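Hypothetical protein VC0802 (Vibrio cholerae, PDB 1ZVP) is of unknown function but, with two ACT-domain regions and a suggested transport role, may belong among small-molecule-sensing or regulatory proteins. Local coordinates at residues 11-19 and 120-131; 70-78 and 110-120. One frame throughout, in Å; residues are numbered along the deposited sequence.

Interaction 1 (11-19 and 120-131)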
loop_
_atom_site.group_PDB
_atom_site.type_symbol
_atom_site.label_atom_id
_atom_site.label_comp_id
_atom_site.label_asym_id
_atom_site.label_seq_id
_atom_site.Cartn_x
_atom_site.Cartn_y
_atom_site.Cartn_z
ATOM N N LEU D 11 -1.926 8.496 -16.061
ATOM C CA LEU D 11 -2.024 9.743 -15.304
ATOM C C LEU D 11 -3.146 10.635 -15.805
ATOM O O LEU D 11 -3.794 11.318 -15.019
ATOM C CB LEU D 11 -0.716 10.514 -15.435
ATOM C CG LEU D 11 -0.156 11.368 -14.297
ATOM C CD1 LEU D 11 0.499 12.562 -14.914
ATOM C CD2 LEU D 11 -1.178 11.814 -13.272
ATOM N N LEU D 12 -3.364 10.629 -17.116
ATOM C CA LEU D 12 -4.370 11.470 -17.767
ATOM C C LEU D 12 -5.786 10.904 -17.660
ATOM O O LEU D 12 -6.708 11.380 -18.326
ATOM C CB LEU D 12 -3.999 11.672 -19.236
ATOM C CG LEU D 12 -3.083 12.808 -19.704
ATOM C CD1 LEU D 12 -2.050 13.205 -18.690
ATOM C CD2 LEU D 12 -2.417 12.427 -21.008
ATOM N N GLN D 13 -5.960 9.896 -16.812
ATOM C CA GLN D 13 -7.253 9.252 -16.621
ATOM C C GLN D 13 -7.763 9.379 -15.200
ATOM O O GLN D 13 -6.986 9.548 -14.272
ATOM C CB GLN D 13 -7.142 7.779 -16.948
ATOM C CG GLN D 13 -7.007 7.493 -18.414
ATOM C CD GLN D 13 -7.035 6.008 -18.676
ATOM O OE1 GLN D 13 -8.096 5.372 -18.587
ATOM N NE2 GLN D 13 -5.873 5.434 -18.999
ATOM N N SER D 14 -9.077 9.277 -15.042
ATOM C CA SER D 14 -9.714 9.229 -13.736
ATOM C C SER D 14 -9.366 7.910 -13.047
ATOM O O SER D 14 -9.249 6.865 -13.711
ATOM C CB SER D 14 -11.232 9.369 -13.893
ATOM O OG SER D 14 -11.894 9.341 -12.641
ATOM N N MET D 15 -9.190 7.961 -11.723
ATOM C CA MET D 15 -8.948 6.745 -10.937
ATOM C C MET D 15 -10.258 6.159 -10.437
ATOM O O MET D 15 -10.259 5.131 -9.754
ATOM C CB MET D 15 -7.966 6.982 -9.788
ATOM C CG MET D 15 -6.508 7.261 -10.216
ATOM S SD MET D 15 -5.694 5.994 -11.217
ATOM C CE MET D 15 -5.895 6.639 -12.882
ATOM N N SER D 16 -11.363 6.809 -10.824
ATOM C CA SER D 16 -12.715 6.483 -10.373
ATOM C C SER D 16 -12.815 6.293 -8.849
ATOM O O SER D 16 -13.238 5.232 -8.382
ATOM C CB SER D 16 -13.264 5.263 -11.129
ATOM O OG SER D 16 -13.546 5.585 -12.483
ATOM N N PRO D 17 -12.427 7.327 -8.069
ATOM C CA PRO D 17 -12.360 7.183 -6.615
ATOM C C PRO D 17 -13.721 7.136 -5.920
ATOM O O PRO D 17 -14.707 7.683 -6.418
ATOM C CB PRO D 17 -11.593 8.431 -6.185
ATOM C CG PRO D 17 -11.943 9.432 -7.192
ATOM C CD PRO D 17 -12.031 8.683 -8.489
ATOM N N GLU D 18 -13.773 6.472 -4.773
ATOM C CA GLU D 18 -14.965 6.490 -3.956
ATOM C C GLU D 18 -14.598 6.601 -2.493
ATOM O O GLU D 18 -13.723 5.882 -2.015
ATOM C CB GLU D 18 -15.827 5.257 -4.218
ATOM C CG GLU D 18 -15.050 3.986 -4.367
ATOM C CD GLU D 18 -15.923 2.760 -4.351
ATOM O OE1 GLU D 18 -15.397 1.666 -4.040
ATOM O OE2 GLU D 18 -17.130 2.882 -4.652
ATOM N N LEU D 19 -15.249 7.529 -1.801
ATOM C CA LEU D 19 -15.013 7.755 -0.380
ATOM C C LEU D 19 -15.821 6.758 0.434
ATOM O O LEU D 19 -17.044 6.722 0.326
ATOM C CB LEU D 19 -15.447 9.166 0.014
ATOM C CG LEU D 19 -14.634 10.063 0.947
ATOM C CD1 LEU D 19 -15.586 10.810 1.845
ATOM C CD2 LEU D 19 -13.532 9.355 1.764
ATOM N N ALA D 120 -9.857 14.712 2.516
ATOM C CA ALA D 120 -10.656 13.681 1.844
ATOM C C ALA D 120 -11.394 14.152 0.581
ATOM O O ALA D 120 -11.393 13.455 -0.442
ATOM C CB ALA D 120 -11.626 13.047 2.822
ATOM N N GLN D 121 -12.029 15.318 0.639
ATOM C CA GLN D 121 -12.707 15.830 -0.546
ATOM C C GLN D 121 -11.715 16.258 -1.634
ATOM O O GLN D 121 -11.973 16.033 -2.816
ATOM C CB GLN D 121 -13.698 16.944 -0.201
ATOM C CG GLN D 121 -14.873 16.485 0.657
ATOM C CD GLN D 121 -15.716 15.417 -0.009
ATOM O OE1 GLN D 121 -15.999 15.496 -1.204
ATOM N NE2 GLN D 121 -16.129 14.414 0.760
ATOM N N GLN D 122 -10.579 16.835 -1.234
ATOM C CA GLN D 122 -9.534 17.233 -2.187
ATOM C C GLN D 122 -8.880 16.045 -2.866
ATOM O O GLN D 122 -8.494 16.143 -4.032
ATOM C CB GLN D 122 -8.445 18.089 -1.543
ATOM C CG GLN D 122 -8.904 19.444 -1.060
ATOM C CD GLN D 122 -9.084 19.489 0.457
ATOM O OE1 GLN D 122 -8.276 20.116 1.166
ATOM N NE2 GLN D 122 -10.132 18.804 0.969
ATOM N N ALA D 123 -8.738 14.943 -2.129
ATOM C CA ALA D 123 -8.196 13.705 -2.670
ATOM C C ALA D 123 -9.117 13.094 -3.725
ATOM O O ALA D 123 -8.649 12.653 -4.764
ATOM C CB ALA D 123 -7.901 12.719 -1.552
ATOM N N LEU D 124 -10.423 13.075 -3.450
ATOM C CA LEU D 124 -11.443 12.732 -4.446
ATOM C C LEU D 124 -11.323 13.539 -5.728
ATOM O O LEU D 124 -11.367 12.979 -6.823
ATOM C CB LEU D 124 -12.848 12.932 -3.879
ATOM C CG LEU D 124 -13.383 11.883 -2.914
ATOM C CD1 LEU D 124 -14.821 12.234 -2.535
ATOM C CD2 LEU D 124 -13.287 10.471 -3.508
ATOM N N GLN D 125 -11.194 14.853 -5.580
ATOM C CA GLN D 125 -11.012 15.765 -6.703
ATOM C C GLN D 125 -9.757 15.453 -7.518
ATOM O O GLN D 125 -9.839 15.312 -8.732
ATOM C CB GLN D 125 -10.979 17.213 -6.212
ATOM C CG GLN D 125 -12.345 17.797 -5.873
ATOM C CD GLN D 125 -12.259 19.006 -4.914
ATOM O OE1 GLN D 125 -13.141 19.203 -4.062
ATOM N NE2 GLN D 125 -11.189 19.810 -5.046
ATOM N N ALA D 126 -8.607 15.359 -6.851
ATOM C CA ALA D 126 -7.354 14.979 -7.494
ATOM C C ALA D 126 -7.468 13.639 -8.235
ATOM O O ALA D 126 -7.115 13.540 -9.410
ATOM C CB ALA D 126 -6.238 14.938 -6.479
ATOM N N LEU D 127 -7.996 12.627 -7.555
ATOM C CA LEU D 127 -8.065 11.269 -8.090
ATOM C C LEU D 127 -9.065 11.099 -9.222
ATOM O O LEU D 127 -8.917 10.203 -10.047
ATOM C CB LEU D 127 -8.377 10.270 -6.974
ATOM C CG LEU D 127 -7.254 10.041 -5.966
ATOM C CD1 LEU D 127 -7.748 9.266 -4.744
ATOM C CD2 LEU D 127 -6.080 9.350 -6.631
ATOM N N GLY D 128 -10.076 11.962 -9.253
ATOM C CA GLY D 128 -11.151 11.871 -10.240
ATOM C C GLY D 128 -10.925 12.662 -11.513
ATOM O O GLY D 128 -11.809 12.715 -12.370
ATOM N N GLU D 129 -9.747 13.278 -11.639
ATOM C CA GLU D 129 -9.401 14.101 -12.810
ATOM C C GLU D 129 -9.158 13.253 -14.062
ATOM O O GLU D 129 -8.432 12.249 -14.007
ATOM C CB GLU D 129 -8.139 14.928 -12.543
ATOM C CG GLU D 129 -8.323 16.143 -11.664
ATOM C CD GLU D 129 -6.992 16.713 -11.165
ATOM O OE1 GLU D 129 -5.918 16.084 -11.380
ATOM O OE2 GLU D 129 -7.027 17.796 -10.535
ATOM N N PHE D 130 -9.753 13.680 -15.180
ATOM C CA PHE D 130 -9.570 13.030 -16.488
ATOM C C PHE D 130 -9.370 14.032 -17.641
ATOM O O PHE D 130 -9.857 15.170 -17.587
ATOM C CB PHE D 130 -10.735 12.067 -16.796
ATOM C CG PHE D 130 -12.071 12.748 -16.962
ATOM C CD1 PHE D 130 -12.500 13.174 -18.220
ATOM C CD2 PHE D 130 -12.905 12.949 -15.865
ATOM C CE1 PHE D 130 -13.731 13.806 -18.383
ATOM C CE2 PHE D 130 -14.140 13.580 -16.016
ATOM C CZ PHE D 130 -14.555 14.014 -17.280
ATOM N N ALA D 131 -8.662 13.574 -18.680
ATOM C CA ALA D 131 -8.391 14.342 -19.908
ATOM C C ALA D 131 -9.577 14.418 -20.902
ATOM O O ALA D 131 -9.973 15.516 -21.309
ATOM C CB ALA D 131 -7.120 13.813 -20.605
#
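Met-15 N gives the shortest hydrogen bond of this contact, 2.8 Å to Leu-127 O, arriving nearly in line with the C=O bond. The acceptor is a backbone carbonyl at the C-terminal end of helix 120-127, where the next turn that would have used it is missing. The bond joins the turn before strand 17-19 to the helix end; the strand then runs nearly antiparallel to helix 120-127 (164° between the axes), as an edge strand packed beside a helix in the ferredoxin-like α/β sandwich expected of ACT domains. Met-15 crosses Leu-127 at about a right angle, its CG 4.2 Å from Leu-127 CD2, and its long flexible chain then bends away into the core toward Leu-76 and Phe-91.

Pro-17 points into the helix as an apolar wedge. Its CG sits 3.7 Å from Leu-127 CB, while CD approaches the bare CA of Gly-128. Proline suits this strand because pairing with 71-76 uses Ser-16 and Glu-18, and no N-H is needed between them. Leu-124 divides its methyls: CD2 packs on Pro-17 CB at 3.8 Å, and CD1 meets Leu-19 CB.

With OG anti to the backbone N (chi1 -179°), Ser-14 turns its hydroxyl to accept the N-H of Ser-16, 3.2 Å from N to OG, forming an ST turn. Nearby, the Glu-129 C=O points at Gln-13 O, whose own C=O runs across that line; the repulsion is probably eased by Lys-94 of helix 87-96, which bonds Glu-129 O and, weakly, Gln-13 O. Farther along, Ala-131 N donates to Leu-12 O at 3.0 Å, tilted from the carbonyl plane, while the small Ala-131 CB rests 4.0 Å from Leu-12 CB.

Interaction 2 (70-78 and 110-120)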
loop_
_atom_site.group_PDB
_atom_site.type_symbol
_atom_site.label_atom_id
_atom_site.label_comp_id
_atom_site.label_asym_id
_atom_site.label_seq_id
_atom_site.Cartn_x
_atom_site.Cartn_y
_atom_site.Cartn_z
ATOM N N LEU D 70 -6.369 11.159 12.174
ATOM C CA LEU D 70 -7.529 10.566 11.505
ATOM C C LEU D 70 -7.375 10.475 9.988
ATOM O O LEU D 70 -6.946 11.431 9.337
ATOM C CB LEU D 70 -8.820 11.316 11.848
ATOM C CG LEU D 70 -9.397 11.323 13.265
ATOM C CD1 LEU D 70 -10.830 11.839 13.219
ATOM C CD2 LEU D 70 -9.350 9.960 13.923
ATOM N N PHE D 71 -7.751 9.313 9.450
ATOM C CA PHE D 71 -7.680 9.010 8.024
ATOM C C PHE D 71 -9.037 8.684 7.389
ATOM O O PHE D 71 -9.899 8.043 7.996
ATOM C CB PHE D 71 -6.716 7.857 7.784
ATOM C CG PHE D 71 -5.277 8.213 8.011
ATOM C CD1 PHE D 71 -4.550 8.887 7.038
ATOM C CD2 PHE D 71 -4.640 7.860 9.194
ATOM C CE1 PHE D 71 -3.218 9.211 7.240
ATOM C CE2 PHE D 71 -3.302 8.182 9.405
ATOM C CZ PHE D 71 -2.591 8.856 8.424
ATOM N N SER D 72 -9.217 9.147 6.158
ATOM C CA SER D 72 -10.345 8.743 5.341
ATOM C C SER D 72 -9.889 7.685 4.356
ATOM O O SER D 72 -8.727 7.654 3.971
ATOM C CB SER D 72 -10.912 9.934 4.598
ATOM O OG SER D 72 -11.474 10.841 5.516
ATOM N N LEU D 73 -10.805 6.811 3.969
ATOM C CA LEU D 73 -10.475 5.721 3.061
ATOM C C LEU D 73 -11.137 5.909 1.700
ATOM O O LEU D 73 -12.349 6.085 1.594
ATOM C CB LEU D 73 -10.836 4.366 3.671
ATOM C CG LEU D 73 -10.862 3.169 2.723
ATOM C CD1 LEU D 73 -9.475 2.826 2.207
ATOM C CD2 LEU D 73 -11.480 1.990 3.425
ATOM N N ILE D 74 -10.300 5.870 0.670
ATOM C CA ILE D 74 -10.706 6.022 -0.712
ATOM C C ILE D 74 -10.308 4.757 -1.467
ATOM O O ILE D 74 -9.170 4.317 -1.402
ATOM C CB ILE D 74 -10.090 7.304 -1.344
ATOM C CG1 ILE D 74 -10.704 8.550 -0.684
ATOM C CG2 ILE D 74 -10.285 7.323 -2.850
ATOM C CD1 ILE D 74 -9.918 9.832 -0.866
ATOM N N THR D 75 -11.274 4.143 -2.135
ATOM C CA THR D 75 -10.988 3.017 -3.006
ATOM C C THR D 75 -10.999 3.485 -4.455
ATOM O O THR D 75 -11.794 4.338 -4.838
ATOM C CB THR D 75 -11.991 1.872 -2.795
ATOM O OG1 THR D 75 -11.875 1.390 -1.455
ATOM C CG2 THR D 75 -11.728 0.732 -3.759
ATOM N N LEU D 76 -10.095 2.933 -5.252
ATOM C CA LEU D 76 -10.060 3.204 -6.677
ATOM C C LEU D 76 -10.822 2.104 -7.377
ATOM O O LEU D 76 -10.446 0.943 -7.280
ATOM C CB LEU D 76 -8.613 3.240 -7.151
ATOM C CG LEU D 76 -7.824 4.535 -7.008
ATOM C CD1 LEU D 76 -8.450 5.579 -6.074
ATOM C CD2 LEU D 76 -6.421 4.176 -6.579
ATOM N N THR D 77 -11.910 2.467 -8.054
ATOM C CA THR D 77 -12.730 1.484 -8.767
ATOM C C THR D 77 -12.219 1.199 -10.184
ATOM O O THR D 77 -12.678 0.250 -10.832
ATOM C CB THR D 77 -14.237 1.858 -8.807
ATOM O OG1 THR D 77 -14.412 3.140 -9.416
ATOM C CG2 THR D 77 -14.811 1.889 -7.422
ATOM N N VAL D 78 -11.263 2.007 -10.650
ATOM C CA VAL D 78 -10.602 1.782 -11.935
ATOM C C VAL D 78 -10.130 0.317 -12.075
ATOM O O VAL D 78 -9.653 -0.321 -11.117
ATOM C CB VAL D 78 -9.452 2.809 -12.183
ATOM C CG1 VAL D 78 -8.154 2.401 -11.465
ATOM C CG2 VAL D 78 -9.211 3.016 -13.677
ATOM N N HIS D 110 -8.694 -4.044 -5.493
ATOM C CA HIS D 110 -8.468 -2.623 -5.723
ATOM C C HIS D 110 -7.407 -2.045 -4.811
ATOM O O HIS D 110 -7.106 -2.606 -3.771
ATOM C CB HIS D 110 -9.758 -1.829 -5.510
ATOM C CG HIS D 110 -10.878 -2.210 -6.429
ATOM N ND1 HIS D 110 -11.918 -3.027 -6.037
ATOM C CD2 HIS D 110 -11.123 -1.879 -7.721
ATOM C CE1 HIS D 110 -12.754 -3.182 -7.046
ATOM N NE2 HIS D 110 -12.296 -2.495 -8.079
ATOM N N ASP D 111 -6.861 -0.904 -5.206
ATOM C CA ASP D 111 -6.030 -0.110 -4.315
ATOM C C ASP D 111 -6.899 0.708 -3.381
ATOM O O ASP D 111 -7.928 1.255 -3.782
ATOM C CB ASP D 111 -5.116 0.816 -5.105
ATOM C CG ASP D 111 -4.048 0.067 -5.848
ATOM O OD1 ASP D 111 -3.191 -0.566 -5.186
ATOM O OD2 ASP D 111 -4.057 0.110 -7.100
ATOM N N HIS D 112 -6.465 0.787 -2.134
ATOM C CA HIS D 112 -7.155 1.550 -1.110
ATOM C C HIS D 112 -6.188 2.583 -0.560
ATOM O O HIS D 112 -5.040 2.274 -0.243
ATOM C CB HIS D 112 -7.655 0.617 -0.005
ATOM C CG HIS D 112 -8.379 -0.589 -0.522
ATOM N ND1 HIS D 112 -9.721 -0.571 -0.845
ATOM C CD2 HIS D 112 -7.944 -1.841 -0.797
ATOM C CE1 HIS D 112 -10.081 -1.764 -1.285
ATOM N NE2 HIS D 112 -9.022 -2.551 -1.268
ATOM N N ILE D 113 -6.646 3.822 -0.475
ATOM C CA ILE D 113 -5.773 4.916 -0.112
ATOM C C ILE D 113 -6.298 5.559 1.157
ATOM O O ILE D 113 -7.470 5.913 1.233
ATOM C CB ILE D 113 -5.686 5.946 -1.259
ATOM C CG1 ILE D 113 -5.239 5.258 -2.549
ATOM C CG2 ILE D 113 -4.727 7.080 -0.921
ATOM C CD1 ILE D 113 -5.591 6.035 -3.758
ATOM N N PHE D 114 -5.437 5.669 2.163
ATOM C CA PHE D 114 -5.754 6.418 3.381
ATOM C C PHE D 114 -5.120 7.799 3.301
ATOM O O PHE D 114 -3.904 7.934 3.254
ATOM C CB PHE D 114 -5.303 5.662 4.636
ATOM C CG PHE D 114 -6.027 4.369 4.848
ATOM C CD1 PHE D 114 -7.148 4.315 5.677
ATOM C CD2 PHE D 114 -5.606 3.202 4.201
ATOM C CE1 PHE D 114 -7.850 3.121 5.860
ATOM C CE2 PHE D 114 -6.286 1.991 4.386
ATOM C CZ PHE D 114 -7.413 1.947 5.222
ATOM N N VAL D 115 -5.959 8.820 3.242
ATOM C CA VAL D 115 -5.498 10.201 3.285
ATOM C C VAL D 115 -5.981 10.845 4.587
ATOM O O VAL D 115 -6.932 10.365 5.199
ATOM C CB VAL D 115 -5.982 11.031 2.052
ATOM C CG1 VAL D 115 -5.529 10.372 0.745
ATOM C CG2 VAL D 115 -7.494 11.231 2.075
ATOM N N GLN D 116 -5.317 11.915 5.016
ATOM C CA GLN D 116 -5.770 12.704 6.155
ATOM C C GLN D 116 -7.219 13.054 5.967
ATOM O O GLN D 116 -7.629 13.418 4.866
ATOM C CB GLN D 116 -4.968 13.988 6.265
ATOM C CG GLN D 116 -3.562 13.793 6.766
ATOM C CD GLN D 116 -2.729 15.054 6.619
ATOM O OE1 GLN D 116 -1.519 15.038 6.843
ATOM N NE2 GLN D 116 -3.373 16.154 6.240
ATOM N N LYS D 117 -7.988 12.951 7.046
ATOM C CA LYS D 117 -9.427 13.148 6.995
ATOM C C LYS D 117 -9.816 14.508 6.409
ATOM O O LYS D 117 -10.774 14.601 5.626
ATOM C CB LYS D 117 -10.041 12.958 8.383
ATOM C CG LYS D 117 -11.554 12.889 8.340
ATOM C CD LYS D 117 -12.184 13.148 9.679
ATOM C CE LYS D 117 -13.690 13.211 9.524
ATOM N NZ LYS D 117 -14.354 13.251 10.847
ATOM N N GLU D 118 -9.063 15.550 6.780
ATOM C CA GLU D 118 -9.337 16.923 6.321
ATOM C C GLU D 118 -9.149 17.102 4.816
ATOM O O GLU D 118 -9.733 17.998 4.217
ATOM C CB GLU D 118 -8.498 17.955 7.094
ATOM C CG GLU D 118 -9.166 18.437 8.407
ATOM C CD GLU D 118 -9.065 19.970 8.647
ATOM O OE1 GLU D 118 -8.023 20.445 9.187
ATOM O OE2 GLU D 118 -10.047 20.690 8.312
ATOM N N LYS D 119 -8.353 16.225 4.219
ATOM C CA LYS D 119 -8.025 16.293 2.807
ATOM C C LYS D 119 -8.817 15.309 1.942
ATOM O O LYS D 119 -8.502 15.123 0.771
ATOM C CB LYS D 119 -6.518 16.112 2.628
ATOM C CG LYS D 119 -5.752 17.383 2.923
ATOM C CD LYS D 119 -4.283 17.114 3.058
ATOM C CE LYS D 119 -3.510 18.416 3.185
ATOM N NZ LYS D 119 -2.069 18.150 3.460
ATOM N N ALA D 120 -9.857 14.712 2.516
ATOM C CA ALA D 120 -10.656 13.681 1.844
ATOM C C ALA D 120 -11.394 14.152 0.581
ATOM O O ALA D 120 -11.393 13.455 -0.442
ATOM C CB ALA D 120 -11.626 13.047 2.822
HETATM O O HOH W 1 -7.670 -0.012 -8.163
#
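Strands 71-76 and 111-116 run antiparallel, twisted to 147°, with reciprocal backbone bonds between Ile-74 and Ile-113 and between Ser-72 and Val-115; Leu-76 N adds a nearly straight bond to Asp-111 O. Where 71-76 ends and 111-116 begins, a water links Leu-76 O to Asp-111 N.

One face carries Leu-73, Thr-75, His-112 and Phe-114. Leu-73, its CG anti to the backbone N (chi1 166°), sets CD1 over one face of the Phe-114 ring, 4.0 Å from the ring centroid, a CH-pi contact offset toward the rim. Phe-26 meets the rings of both Phe-71 and Phe-114 edge-to-face. Thr-75 OG1 and His-112 ND1 are hydrogen-bonded at 3.0 Å, with the hydroxyl oxygen in the ring plane. Since NE2 bonds Glu-47 of the second subunit, the imidazole is held at both nitrogens, which fixes its rotation, and Phe-45 of that subunit stacks on it.

The other face is mostly branched and apolar, with Ile-74, Ile-113 and Val-115, as suits a surface buried under helices. Leu-76 CD2 presses tightly on Ile-113 CD1 at 3.5 Å, both side chains also touching Phe-91 of helix 87-96, and Ile-74 CD1 meets Val-115 CG2. Ser-72 is small enough to let its OG come within 3.5 Å of Ala-120 CB where the next helix starts. At the margin, extended Lys-117 lies alongside Leu-70 and reaches a salt bridge with Asp-23. A central antiparallel strand pair with helices 87-96 and 120-127 on one face is characteristic of the ferredoxin-like fold of ACT domains.

In the fold
From the N terminus, the chain passes helix 3-11 and then 11-19, whose contact with 120-131, made only near the C terminus, closes a loop over most of the chain (interaction 1). Inside that loop, the three-stranded sheet of 24-29, 43-47 and 50-56 is built before 70-78, and interaction 2 closes a shorter loop holding helix 87-96 and strand 103-106. The two are nested and share Ala-120. They also join directly: Glu-18 N probably bonds Thr-75 O, setting 17-19 beside 71-76 as an outer strand of the four-stranded sheet, apparently in the place of the ACT fold's fourth strand, so an early segment probably completes the C-terminal half's sheet.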